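Local coordinates for protein GDP-L-fucose synthase (Campylobacter jejuni subsp. jejuni serotype O:2, PDB 7M13) that acts as an NADPH-dependent GDP-D-glycero-L-gluco-heptose synthase, an oxidoreductase that supplies a sugar nucleotide for the capsular polysaccharide of the bacterium, at residues B[63-68]-B[252-257]; B[89-94]-B[106-111]; B[113-118]-B[274-279]; B[153-156]-B[161-164]. One frame throughout, in Å; residues are numbered along the deposited sequence. Where two conformers were deposited one is given.

All four contacts fasten helices or loops to one mixed sheet of the Rossmann-type domain. Interactions 1 and 2 have centres about 11 Å apart and share neighbouring parallel strands, with Leu-66 N 2.8 Å from Val-107 O. Strand 105-111 passes the pairing on to interaction 4, where Leu-106 O lies 2.9 Å from Ile-163 N. From there Thr-164 O meets Ile-277 N of interaction 3 at 2.8 Å. NADP lies at the ends of the strands in interactions 1 and 2. Interaction 3 sits farther off, the Met-114 side chain being about 8 Å from the dinucleotide at nearest approach, while the Phe-162 side chain of interaction 4 is about 14 Å from it.

Interaction 1 (B[63-68]-B[252-257]); sequences YVFLTA and DVAIYT. With NAP (NADP nicotinamide-adenine-dinucleotide phosphate), chain E.
Phe-65 pushes the rim of its ring against Ala-254, and this is the tight part of the contact. CE1 sits 3.8 Å from the methyl CB of Ala-254 and 3.7 Å from Ala-254 O, which lies at the ring edge, near its plane. The ring gets there because CG stands beside the backbone N and anti to the carbonyl carbon (chi1 -62°), carrying it out from strand 63-66 to the flank of helix 247-260. At the next ring atom the fit slackens: CZ of Phe-65 stays 4.4 Å from Ile-255 CG1, an oblique touch. Leu-24 of helix 19-30 packs on both Phe-65 and Ala-254, so this corner is filled from a third side. The far side of the helix is different in kind. Asp-252 and Tyr-256 are partly exposed there, the Tyr-256 hydroxyl bonding to Leu-327 O. Within the helix Thr-257 OG1 bonds back to Val-253 O at 2.8 Å, approaching from the opposite face of that carbonyl to Thr-257 N, so a buried hydroxyl is satisfied locally. Beyond the strand the chain turns into the cofactor pocket, in close packing without hydrogen bonds: Ala-68 CA lies 3.2 Å from O4B of the adenine-side ribose, and Thr-67 O 3.4 Å from C5D of the other ribose. No hydrogen bond joins strand and helix. The contact therefore rests on dispersion and shape, perhaps helped by the weak polarity of an aromatic C-H facing a carbonyl oxygen.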
# COMPACT_ATOMS: atom_id res chain seq x y z
N TYR B 63 19.26 13.25 9.65
CA TYR B 63 17.96 13.81 9.17
C TYR B 63 17.85 13.45 7.70
O TYR B 63 18.83 13.48 6.94
CB TYR B 63 17.90 15.33 9.37
CG TYR B 63 17.91 15.65 10.83
CD1 TYR B 63 16.76 15.70 11.57
CD2 TYR B 63 19.10 15.92 11.49
CE1 TYR B 63 16.77 15.95 12.93
CE2 TYR B 63 19.14 16.17 12.85
CZ TYR B 63 17.97 16.18 13.57
OH TYR B 63 17.99 16.41 14.92
N VAL B 64 16.65 13.07 7.28
CA VAL B 64 16.37 12.67 5.89
C VAL B 64 15.18 13.46 5.34
O VAL B 64 14.10 13.51 6.00
CB VAL B 64 16.08 11.16 5.82
CG1 VAL B 64 15.68 10.75 4.42
CG2 VAL B 64 17.28 10.33 6.31
N PHE B 65 15.35 14.07 4.18
CA PHE B 65 14.25 14.59 3.34
C PHE B 65 14.09 13.68 2.15
O PHE B 65 15.02 13.59 1.32
CB PHE B 65 14.50 16.04 2.92
CG PHE B 65 14.57 17.02 4.06
CD1 PHE B 65 13.43 17.69 4.48
CD2 PHE B 65 15.78 17.40 4.62
CE1 PHE B 65 13.47 18.61 5.51
CE2 PHE B 65 15.82 18.33 5.64
CZ PHE B 65 14.67 18.96 6.05
N LEU B 66 12.97 12.97 2.09
CA LEU B 66 12.76 11.96 1.04
C LEU B 66 11.99 12.60 -0.10
O LEU B 66 10.73 12.63 -0.02
CB LEU B 66 12.04 10.76 1.64
CG LEU B 66 11.73 9.65 0.67
CD1 LEU B 66 12.93 9.33 -0.22
CD2 LEU B 66 11.21 8.45 1.45
N THR B 67 12.66 13.11 -1.12
CA THR B 67 11.95 13.77 -2.25
C THR B 67 11.95 12.92 -3.51
O THR B 67 11.20 13.26 -4.42
CB THR B 67 12.51 15.17 -2.58
OG1 THR B 67 13.62 15.07 -3.48
CG2 THR B 67 12.88 15.96 -1.36
N ALA B 68 12.74 11.85 -3.57
CA ALA B 68 12.88 11.06 -4.80
C ALA B 68 11.57 10.35 -5.15
O ALA B 68 10.92 9.81 -4.25
CB ALA B 68 13.98 10.07 -4.61
N ASP B 252 10.51 25.65 3.26
CA ASP B 252 10.26 26.31 4.57
C ASP B 252 9.44 25.39 5.48
O ASP B 252 9.80 25.25 6.65
CB ASP B 252 9.48 27.62 4.48
CG ASP B 252 10.32 28.82 4.06
OD1 ASP B 252 11.56 28.65 4.00
OD2 ASP B 252 9.73 29.90 3.83
N VAL B 253 8.35 24.81 4.98
CA VAL B 253 7.47 23.99 5.86
C VAL B 253 8.20 22.67 6.18
O VAL B 253 8.05 22.17 7.27
CB VAL B 253 6.03 23.77 5.35
CG1 VAL B 253 5.97 22.98 4.05
CG2 VAL B 253 5.16 23.15 6.43
N ALA B 254 8.97 22.14 5.23
CA ALA B 254 9.74 20.91 5.51
C ALA B 254 10.76 21.16 6.61
O ALA B 254 10.87 20.35 7.56
CB ALA B 254 10.37 20.41 4.23
N ILE B 255 11.45 22.31 6.56
CA ILE B 255 12.43 22.63 7.62
C ILE B 255 11.69 22.96 8.92
O ILE B 255 12.09 22.55 10.03
CB ILE B 255 13.38 23.75 7.18
CG1 ILE B 255 14.22 23.29 5.99
CG2 ILE B 255 14.21 24.17 8.38
CD1 ILE B 255 14.90 24.41 5.24
N TYR B 256 10.57 23.68 8.84
CA TYR B 256 9.77 23.96 10.05
C TYR B 256 9.32 22.66 10.73
O TYR B 256 9.33 22.54 11.96
CB TYR B 256 8.55 24.81 9.69
CG TYR B 256 7.70 25.13 10.87
CD1 TYR B 256 7.96 26.25 11.63
CD2 TYR B 256 6.63 24.33 11.23
CE1 TYR B 256 7.20 26.54 12.74
CE2 TYR B 256 5.87 24.60 12.35
CZ TYR B 256 6.16 25.72 13.11
OH TYR B 256 5.41 26.03 14.22
N THR B 257 8.89 21.70 9.92
CA THR B 257 8.48 20.37 10.43
C THR B 257 9.65 19.75 11.17
O THR B 257 9.47 19.30 12.28
CB THR B 257 8.01 19.46 9.28
OG1 THR B 257 6.88 20.05 8.63
CG2 THR B 257 7.46 18.15 9.83
PA NAP E . 11.11 15.51 -9.22
O1A NAP E . 10.32 14.66 -10.16
O2A NAP E . 11.44 16.92 -9.67
O5B NAP E . 12.49 14.85 -8.84
C5B NAP E . 12.55 13.49 -8.42
C4B NAP E . 14.00 13.17 -8.22
O4B NAP E . 14.07 11.82 -7.71
C3B NAP E . 14.85 13.20 -9.51
O3B NAP E . 15.98 14.04 -9.32
C2B NAP E . 15.20 11.73 -9.74
O2B NAP E . 16.51 11.53 -10.27
C1B NAP E . 15.17 11.17 -8.32
N9A NAP E . 14.95 9.74 -8.32
C8A NAP E . 13.89 9.05 -8.81
N7A NAP E . 14.03 7.75 -8.77
C5A NAP E . 15.28 7.57 -8.22
C6A NAP E . 16.02 6.41 -7.93
N6A NAP E . 15.61 5.17 -8.20
N1A NAP E . 17.25 6.59 -7.40
C2A NAP E . 17.68 7.83 -7.15
N3A NAP E . 17.07 9.00 -7.39
C4A NAP E . 15.87 8.79 -7.94
O3 NAP E . 10.34 15.58 -7.82
PN NAP E . 9.50 16.78 -7.21
O1N NAP E . 8.56 17.25 -8.25
O2N NAP E . 10.47 17.71 -6.61
O5D NAP E . 8.68 16.01 -6.06
C5D NAP E . 9.19 15.92 -4.75
C4D NAP E . 8.18 15.19 -3.91
O4D NAP E . 6.94 15.95 -3.86
C3D NAP E . 7.81 13.79 -4.43
O3D NAP E . 7.56 12.90 -3.34
C2D NAP E . 6.56 14.09 -5.21
O2D NAP E . 5.74 12.94 -5.43
C1D NAP E . 5.88 15.12 -4.33
N1N NAP E . 4.89 15.90 -5.09
C2N NAP E . 5.25 16.68 -6.15
C3N NAP E . 4.31 17.32 -6.89
C7N NAP E . 4.64 18.16 -8.07
O7N NAP E . 3.73 18.85 -8.59
N7N NAP E . 5.89 18.15 -8.51
C4N NAP E . 2.91 17.23 -6.52
C5N NAP E . 2.60 16.42 -5.36
C6N NAP E . 3.54 15.76 -4.76
P2B NAP E . 16.80 11.74 -11.85
O1X NAP E . 16.83 13.23 -12.01
O2X NAP E . 15.77 11.05 -12.63
O3X NAP E . 18.17 11.08 -12.06

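Interaction 2 (B[89-94]-B[106-111]); sequences MIQNNV and LVFFGS. With NAP (NADP nicotinamide-adenine-dinucleotide phosphate), chain E.
Gln-91 meets the CE1-CZ end of the Phe-108 ring obliquely inside a beta-alpha-beta unit of the Rossmann fold, in which helix 80-100 links strands 63-66 and 105-111. Starting at CB, the chain leaves the helix roughly along its flank, and CG is the first atom to touch, 3.8 Å from both CE1 and CZ of Phe-108. Beyond CG it runs extended (chi2 162°), which carries the amide past the end of the ring: CD is 3.7 Å from CZ, and OE1 comes closest, 3.5 Å from CZ. Amide and ring planes stand 67° apart, so this is no flat stack. At the tip, NE2 turns to another helix and bonds to Ala-143 O of helix 138-158, which fixes which end of the amide faces Phe-108. One turn on, Val-94 CG1 packs on Leu-106 CD1 at 4.2 Å, and Val-64 and Leu-66 of the neighbouring strand press on the same cluster.

Both segments also reach the cofactor. Ile-90 CD1 lies 3.8 Å from N7A of the adenine, while Ser-111, predicted to be important for catalysis, has its CB 3.9 Å from C6N of the nicotinamide. Between them Phe-109 O is bonded by Lys-144 NZ and, weakly, by O3D, a hydroxyl of the nicotinamide-side ribose of NADP, at 3.3 Å.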
# COMPACT_ATOMS: atom_id res chain seq x y z
N MET B 89 9.43 0.78 -3.52
CA MET B 89 10.81 0.38 -3.20
C MET B 89 11.59 1.59 -2.63
O MET B 89 12.28 1.42 -1.61
CB MET B 89 11.56 -0.22 -4.38
CG MET B 89 11.00 -1.59 -4.85
SD MET B 89 11.04 -2.86 -3.57
CE MET B 89 12.78 -2.83 -3.18
N ILE B 90 11.49 2.75 -3.25
CA ILE B 90 12.19 3.96 -2.76
C ILE B 90 11.76 4.21 -1.31
O ILE B 90 12.58 4.41 -0.42
CB ILE B 90 11.93 5.14 -3.69
CG1 ILE B 90 12.60 4.92 -5.04
CG2 ILE B 90 12.43 6.41 -3.01
CD1 ILE B 90 12.17 5.90 -6.09
N GLN B 91 10.45 4.29 -1.11
CA GLN B 91 9.86 4.58 0.20
C GLN B 91 10.35 3.55 1.21
O GLN B 91 10.84 3.92 2.33
CB GLN B 91 8.33 4.58 0.14
CG GLN B 91 7.75 5.73 -0.69
CD GLN B 91 6.32 5.54 -1.14
OE1 GLN B 91 5.87 6.30 -2.01
NE2 GLN B 91 5.64 4.53 -0.64
N ASN B 92 10.20 2.27 0.89
CA ASN B 92 10.48 1.20 1.87
C ASN B 92 11.98 1.20 2.17
O ASN B 92 12.39 1.09 3.34
CB ASN B 92 10.04 -0.15 1.33
CG ASN B 92 8.54 -0.32 1.26
OD1 ASN B 92 7.80 0.52 1.74
ND2 ASN B 92 8.15 -1.40 0.62
N ASN B 93 12.80 1.30 1.14
CA ASN B 93 14.27 1.24 1.35
C ASN B 93 14.73 2.42 2.21
O ASN B 93 15.50 2.21 3.16
CB ASN B 93 14.99 1.23 0.01
CG ASN B 93 14.85 -0.06 -0.78
OD1 ASN B 93 14.52 -1.09 -0.22
ND2 ASN B 93 15.10 0.05 -2.07
N VAL B 94 14.25 3.63 1.94
CA VAL B 94 14.77 4.81 2.69
C VAL B 94 14.16 4.81 4.09
O VAL B 94 14.89 5.02 5.06
CB VAL B 94 14.47 6.10 1.91
CG1 VAL B 94 14.75 7.33 2.73
CG2 VAL B 94 15.26 6.09 0.61
N LEU B 106 12.69 12.18 9.78
CA LEU B 106 12.53 12.05 8.33
C LEU B 106 11.27 12.79 7.92
O LEU B 106 10.29 12.71 8.66
CB LEU B 106 12.44 10.56 7.98
CG LEU B 106 12.23 10.18 6.51
CD1 LEU B 106 12.92 8.85 6.21
CD2 LEU B 106 10.76 10.10 6.16
N VAL B 107 11.34 13.47 6.79
CA VAL B 107 10.15 14.07 6.15
C VAL B 107 9.96 13.43 4.79
O VAL B 107 10.91 13.34 4.01
CB VAL B 107 10.28 15.59 6.03
CG1 VAL B 107 9.18 16.16 5.12
CG2 VAL B 107 10.25 16.23 7.40
N PHE B 108 8.77 12.91 4.54
CA PHE B 108 8.36 12.29 3.27
C PHE B 108 7.30 13.19 2.65
O PHE B 108 6.48 13.77 3.37
CB PHE B 108 7.79 10.89 3.53
CG PHE B 108 7.12 10.23 2.36
CD1 PHE B 108 7.83 9.99 1.20
CD2 PHE B 108 5.82 9.77 2.46
CE1 PHE B 108 7.23 9.37 0.12
CE2 PHE B 108 5.22 9.17 1.38
CZ PHE B 108 5.92 8.99 0.21
N PHE B 109 7.20 13.22 1.34
CA PHE B 109 6.19 14.04 0.63
C PHE B 109 5.16 13.13 -0.03
O PHE B 109 5.51 12.21 -0.83
CB PHE B 109 6.85 14.95 -0.38
CG PHE B 109 7.78 15.93 0.27
CD1 PHE B 109 7.29 17.10 0.83
CD2 PHE B 109 9.11 15.60 0.47
CE1 PHE B 109 8.15 17.98 1.47
CE2 PHE B 109 9.96 16.49 1.12
CZ PHE B 109 9.46 17.66 1.64
N GLY B 110 3.89 13.36 0.29
CA GLY B 110 2.77 12.72 -0.38
C GLY B 110 2.17 13.61 -1.45
O GLY B 110 2.56 14.78 -1.56
N SER B 111 1.21 13.06 -2.18
CA SER B 111 0.50 13.72 -3.28
C SER B 111 -0.99 13.68 -2.97
O SER B 111 -1.46 12.68 -2.41
CB SER B 111 0.80 13.02 -4.60
OG SER B 111 -0.16 13.34 -5.58
PA NAP E . 11.11 15.51 -9.22
O1A NAP E . 10.32 14.66 -10.16
O2A NAP E . 11.44 16.92 -9.67
O5B NAP E . 12.49 14.85 -8.84
C5B NAP E . 12.55 13.49 -8.42
C4B NAP E . 14.00 13.17 -8.22
O4B NAP E . 14.07 11.82 -7.71
C3B NAP E . 14.85 13.20 -9.51
O3B NAP E . 15.98 14.04 -9.32
C2B NAP E . 15.20 11.73 -9.74
O2B NAP E . 16.51 11.53 -10.27
C1B NAP E . 15.17 11.17 -8.32
N9A NAP E . 14.95 9.74 -8.32
C8A NAP E . 13.89 9.05 -8.81
N7A NAP E . 14.03 7.75 -8.77
C5A NAP E . 15.28 7.57 -8.22
C6A NAP E . 16.02 6.41 -7.93
N6A NAP E . 15.61 5.17 -8.20
N1A NAP E . 17.25 6.59 -7.40
C2A NAP E . 17.68 7.83 -7.15
N3A NAP E . 17.07 9.00 -7.39
C4A NAP E . 15.87 8.79 -7.94
O3 NAP E . 10.34 15.58 -7.82
PN NAP E . 9.50 16.78 -7.21
O1N NAP E . 8.56 17.25 -8.25
O2N NAP E . 10.47 17.71 -6.61
O5D NAP E . 8.68 16.01 -6.06
C5D NAP E . 9.19 15.92 -4.75
C4D NAP E . 8.18 15.19 -3.91
O4D NAP E . 6.94 15.95 -3.86
C3D NAP E . 7.81 13.79 -4.43
O3D NAP E . 7.56 12.90 -3.34
C2D NAP E . 6.56 14.09 -5.21
O2D NAP E . 5.74 12.94 -5.43
C1D NAP E . 5.88 15.12 -4.33
N1N NAP E . 4.89 15.90 -5.09
C2N NAP E . 5.25 16.68 -6.15
C3N NAP E . 4.31 17.32 -6.89
C7N NAP E . 4.64 18.16 -8.07
O7N NAP E . 3.73 18.85 -8.59
N7N NAP E . 5.89 18.15 -8.51
C4N NAP E . 2.91 17.23 -6.52
C5N NAP E . 2.60 16.42 -5.36
C6N NAP E . 3.54 15.76 -4.76
P2B NAP E . 16.80 11.74 -11.85
O1X NAP E . 16.83 13.23 -12.01
O2X NAP E . 15.77 11.05 -12.63
O3X NAP E . 18.17 11.08 -12.06

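Interaction 3 (B[113-118]-B[274-279]); sequences YMYPEN and NTHINI
Tyr-115, His-276 and Asn-278 carry most of this contact, meeting round one phenol oxygen. Tyr-115 belongs to the loop that follows strand 105-111, and its ring, set beside the backbone N (chi1 -71°), reaches over to the edge strand 277-278. There OH donates to OD1 of Asn-278 at a short 2.6 Å, arriving in the carbonyl plane on a lone pair; the acceptor lies at the ring edge, with the amide turned 82° from the ring. The other end of that amide is committed too, ND2 bonding Asp-320 O, so the two bonds together settle how the group is turned.

His-276 comes to the same hydroxyl from its ring edge. NE2 is 3.1 Å from Tyr-115 OH, but the bond is bent to 121° and weak, and NE2 gives a second weak bond to Glu-125 O. The two rings meet rim to rim, centroids 6.0 Å apart, neither covering the other. Farther round the imidazole edge, OD1 of Asn-274 lies 3.6 Å from CE1 of His-276.

Met-114 covers one face of the Tyr-115 ring, its CG 4.1 Å from the ring plane, over the centre, while SD stands 4.8 Å from the centroid of His-276, an oblique sulfur-aromatic contact. The same side chain touches Lys-144 and Ile-145 of helix 138-158, tying the loop to the cofactor side of the fold. The buried hydroxyl thus both gives and accepts: the short, in-plane bond goes to Asn-278, and the split, bent one from His-276 probably adds less, consistent with NE2 carrying a proton.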
# COMPACT_ATOMS: atom_id res chain seq x y z
N TYR B 113 -3.05 12.84 -4.97
CA TYR B 113 -3.59 11.63 -5.63
C TYR B 113 -3.79 10.52 -4.59
O TYR B 113 -4.44 9.51 -4.95
CB TYR B 113 -2.67 11.14 -6.75
CG TYR B 113 -2.72 11.97 -8.01
CD1 TYR B 113 -3.91 12.22 -8.67
CD2 TYR B 113 -1.55 12.45 -8.56
CE1 TYR B 113 -3.94 12.95 -9.85
CE2 TYR B 113 -1.57 13.19 -9.74
CZ TYR B 113 -2.77 13.45 -10.37
OH TYR B 113 -2.76 14.16 -11.53
N MET B 114 -3.40 10.77 -3.34
CA MET B 114 -3.60 9.78 -2.24
C MET B 114 -5.02 9.94 -1.66
O MET B 114 -5.37 9.14 -0.77
CB MET B 114 -2.57 9.99 -1.13
CG MET B 114 -3.07 10.86 0.01
SD MET B 114 -1.80 11.18 1.26
CE MET B 114 -0.32 11.14 0.24
N TYR B 115 -5.78 10.92 -2.14
CA TYR B 115 -7.14 11.20 -1.69
C TYR B 115 -8.16 10.72 -2.71
O TYR B 115 -7.91 10.74 -3.91
CB TYR B 115 -7.32 12.68 -1.37
CG TYR B 115 -6.61 13.13 -0.13
CD1 TYR B 115 -6.89 12.62 1.14
CD2 TYR B 115 -5.64 14.12 -0.21
CE1 TYR B 115 -6.23 13.08 2.27
CE2 TYR B 115 -4.99 14.59 0.91
CZ TYR B 115 -5.27 14.06 2.15
OH TYR B 115 -4.63 14.51 3.25
N PRO B 116 -9.38 10.37 -2.25
CA PRO B 116 -10.44 9.93 -3.14
C PRO B 116 -10.73 10.97 -4.23
O PRO B 116 -10.75 12.15 -3.92
CB PRO B 116 -11.66 9.75 -2.25
CG PRO B 116 -11.08 9.49 -0.86
CD PRO B 116 -9.82 10.34 -0.84
N GLU B 117 -10.97 10.52 -5.47
CA GLU B 117 -11.25 11.42 -6.61
C GLU B 117 -12.43 12.34 -6.24
O GLU B 117 -12.36 13.53 -6.53
CB GLU B 117 -11.58 10.54 -7.82
CG GLU B 117 -11.96 11.32 -9.06
CD GLU B 117 -12.00 10.47 -10.31
OE1 GLU B 117 -12.30 9.27 -10.20
OE2 GLU B 117 -11.75 11.01 -11.39
N ASN B 118 -13.43 11.80 -5.59
CA ASN B 118 -14.70 12.55 -5.38
C ASN B 118 -14.78 13.07 -3.95
O ASN B 118 -15.88 13.54 -3.54
CB ASN B 118 -15.90 11.69 -5.75
CG ASN B 118 -15.99 11.43 -7.25
OD1 ASN B 118 -15.74 12.32 -8.06
ND2 ASN B 118 -16.31 10.20 -7.62
N ASN B 274 -4.24 9.01 10.37
CA ASN B 274 -4.31 10.23 9.54
C ASN B 274 -3.40 11.29 10.16
O ASN B 274 -3.79 12.48 10.28
CB ASN B 274 -5.76 10.68 9.38
CG ASN B 274 -6.58 9.67 8.61
OD1 ASN B 274 -6.12 9.10 7.63
ND2 ASN B 274 -7.81 9.44 9.05
N THR B 275 -2.19 10.89 10.51
CA THR B 275 -1.17 11.80 11.08
C THR B 275 -0.31 12.46 10.03
O THR B 275 0.63 13.18 10.42
CB THR B 275 -0.33 11.09 12.13
OG1 THR B 275 0.33 9.96 11.56
CG2 THR B 275 -1.16 10.69 13.33
N HIS B 276 -0.57 12.22 8.75
CA HIS B 276 0.01 13.03 7.67
C HIS B 276 -0.52 14.46 7.77
O HIS B 276 -1.54 14.70 8.48
CB HIS B 276 -0.29 12.42 6.30
CG HIS B 276 -1.72 12.19 6.00
ND1 HIS B 276 -2.43 11.17 6.55
CD2 HIS B 276 -2.58 12.91 5.22
CE1 HIS B 276 -3.68 11.23 6.11
NE2 HIS B 276 -3.79 12.29 5.30
N ILE B 277 0.16 15.39 7.12
CA ILE B 277 -0.22 16.83 7.20
C ILE B 277 -0.29 17.38 5.79
O ILE B 277 0.71 17.37 5.08
CB ILE B 277 0.82 17.63 8.00
CG1 ILE B 277 1.29 16.93 9.28
CG2 ILE B 277 0.30 19.02 8.26
CD1 ILE B 277 2.49 17.59 9.90
N ASN B 278 -1.40 18.01 5.46
CA ASN B 278 -1.50 18.70 4.16
C ASN B 278 -0.68 20.01 4.22
O ASN B 278 -0.69 20.68 5.25
CB ASN B 278 -2.93 19.08 3.84
CG ASN B 278 -3.81 17.89 3.61
OD1 ASN B 278 -3.34 16.80 3.25
ND2 ASN B 278 -5.11 18.12 3.80
N ILE B 279 -0.01 20.33 3.13
CA ILE B 279 0.70 21.63 3.02
C ILE B 279 0.20 22.29 1.74
O ILE B 279 -0.31 21.62 0.84
CB ILE B 279 2.23 21.46 3.08
CG1 ILE B 279 2.81 20.62 1.94
CG2 ILE B 279 2.65 20.92 4.44
CD1 ILE B 279 4.32 20.61 1.87

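Interaction 4 (B[153-156]-B[161-164]); sequences SYNI and NFIT
Asn-155 reads both backbone groups of Phe-162 with one amide. OD1 accepts from Phe-162 N at 2.9 Å, and ND2 donates a hydrogen bond to Phe-162 O at 2.8 Å, nearly in the plane of the amide; both bonds are fairly straight, with N-H...O angles of 157° and 160°. CG beside the backbone N (chi1 -67°) swings the amide off helix 138-158 toward the start of strand 162-171. OD1 has a further partner in Thr-160 OG1, from the short turn between helix and strand. Next to it, Tyr-154 CB packs on the Phe-162 ring, 3.9 Å from CD2.

In the outer shell Tyr-154 sends its hydroxyl away to His-96 ND1. Leu-106 and Cys-151 press on Phe-162, and farther out Tyr-85 of the second subunit packs against Tyr-154.

Phe-162 sits between Asn-161 and Ile-163, which pair with strand 105-111, so its own N-H and C=O face the other edge, where Thr-164 later takes Ile-277 as partner. A side-chain amide thus stands in for a neighbouring strand: a flipped amide would set like against like at both backbone groups, so its orientation is probably fixed.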
# COMPACT_ATOMS: atom_id res chain seq x y z
N SER B 153 3.27 4.04 10.89
CA SER B 153 3.37 2.71 11.56
C SER B 153 4.73 2.57 12.27
O SER B 153 4.80 2.01 13.36
CB SER B 153 3.17 1.61 10.56
OG SER B 153 1.88 1.71 9.96
N TYR B 154 5.81 3.07 11.68
CA TYR B 154 7.14 3.12 12.33
C TYR B 154 7.06 4.00 13.58
O TYR B 154 7.59 3.65 14.66
CB TYR B 154 8.24 3.56 11.35
CG TYR B 154 8.81 2.39 10.59
CD1 TYR B 154 8.16 1.85 9.51
CD2 TYR B 154 9.91 1.69 11.08
CE1 TYR B 154 8.66 0.75 8.84
CE2 TYR B 154 10.41 0.58 10.44
CZ TYR B 154 9.77 0.08 9.32
OH TYR B 154 10.21 -1.06 8.67
N ASN B 155 6.36 5.12 13.48
CA ASN B 155 6.26 6.05 14.62
C ASN B 155 5.57 5.33 15.79
O ASN B 155 5.96 5.46 16.96
CB ASN B 155 5.48 7.30 14.21
CG ASN B 155 6.22 8.15 13.18
OD1 ASN B 155 7.42 7.97 12.91
ND2 ASN B 155 5.48 9.07 12.59
N ILE B 156 4.52 4.57 15.48
CA ILE B 156 3.74 3.89 16.54
C ILE B 156 4.52 2.71 17.09
O ILE B 156 4.61 2.55 18.33
CB ILE B 156 2.37 3.47 16.00
CG1 ILE B 156 1.51 4.70 15.66
CG2 ILE B 156 1.66 2.55 16.98
CD1 ILE B 156 0.26 4.39 14.90
N ASN B 161 10.25 9.21 14.31
CA ASN B 161 9.65 10.56 14.07
C ASN B 161 9.74 10.86 12.57
O ASN B 161 10.56 11.64 12.15
CB ASN B 161 10.24 11.67 14.95
CG ASN B 161 9.62 11.69 16.32
OD1 ASN B 161 8.45 12.05 16.48
ND2 ASN B 161 10.38 11.28 17.32
N PHE B 162 8.89 10.18 11.82
CA PHE B 162 8.83 10.19 10.35
C PHE B 162 7.51 10.85 9.95
O PHE B 162 6.44 10.29 10.21
CB PHE B 162 8.90 8.74 9.86
CG PHE B 162 10.15 7.95 10.15
CD1 PHE B 162 11.32 8.53 10.61
CD2 PHE B 162 10.16 6.60 9.87
CE1 PHE B 162 12.46 7.77 10.82
CE2 PHE B 162 11.30 5.84 10.10
CZ PHE B 162 12.42 6.43 10.59
N ILE B 163 7.59 12.02 9.34
CA ILE B 163 6.39 12.87 9.12
C ILE B 163 6.13 12.98 7.63
O ILE B 163 7.07 13.22 6.86
CB ILE B 163 6.65 14.26 9.70
CG1 ILE B 163 7.19 14.23 11.12
CG2 ILE B 163 5.36 15.06 9.62
CD1 ILE B 163 6.29 13.55 12.07
N THR B 164 4.86 12.82 7.21
CA THR B 164 4.43 12.94 5.81
C THR B 164 3.74 14.28 5.61
O THR B 164 2.76 14.56 6.34
CB THR B 164 3.50 11.80 5.36
OG1 THR B 164 4.27 10.59 5.45
CG2 THR B 164 3.02 11.96 3.95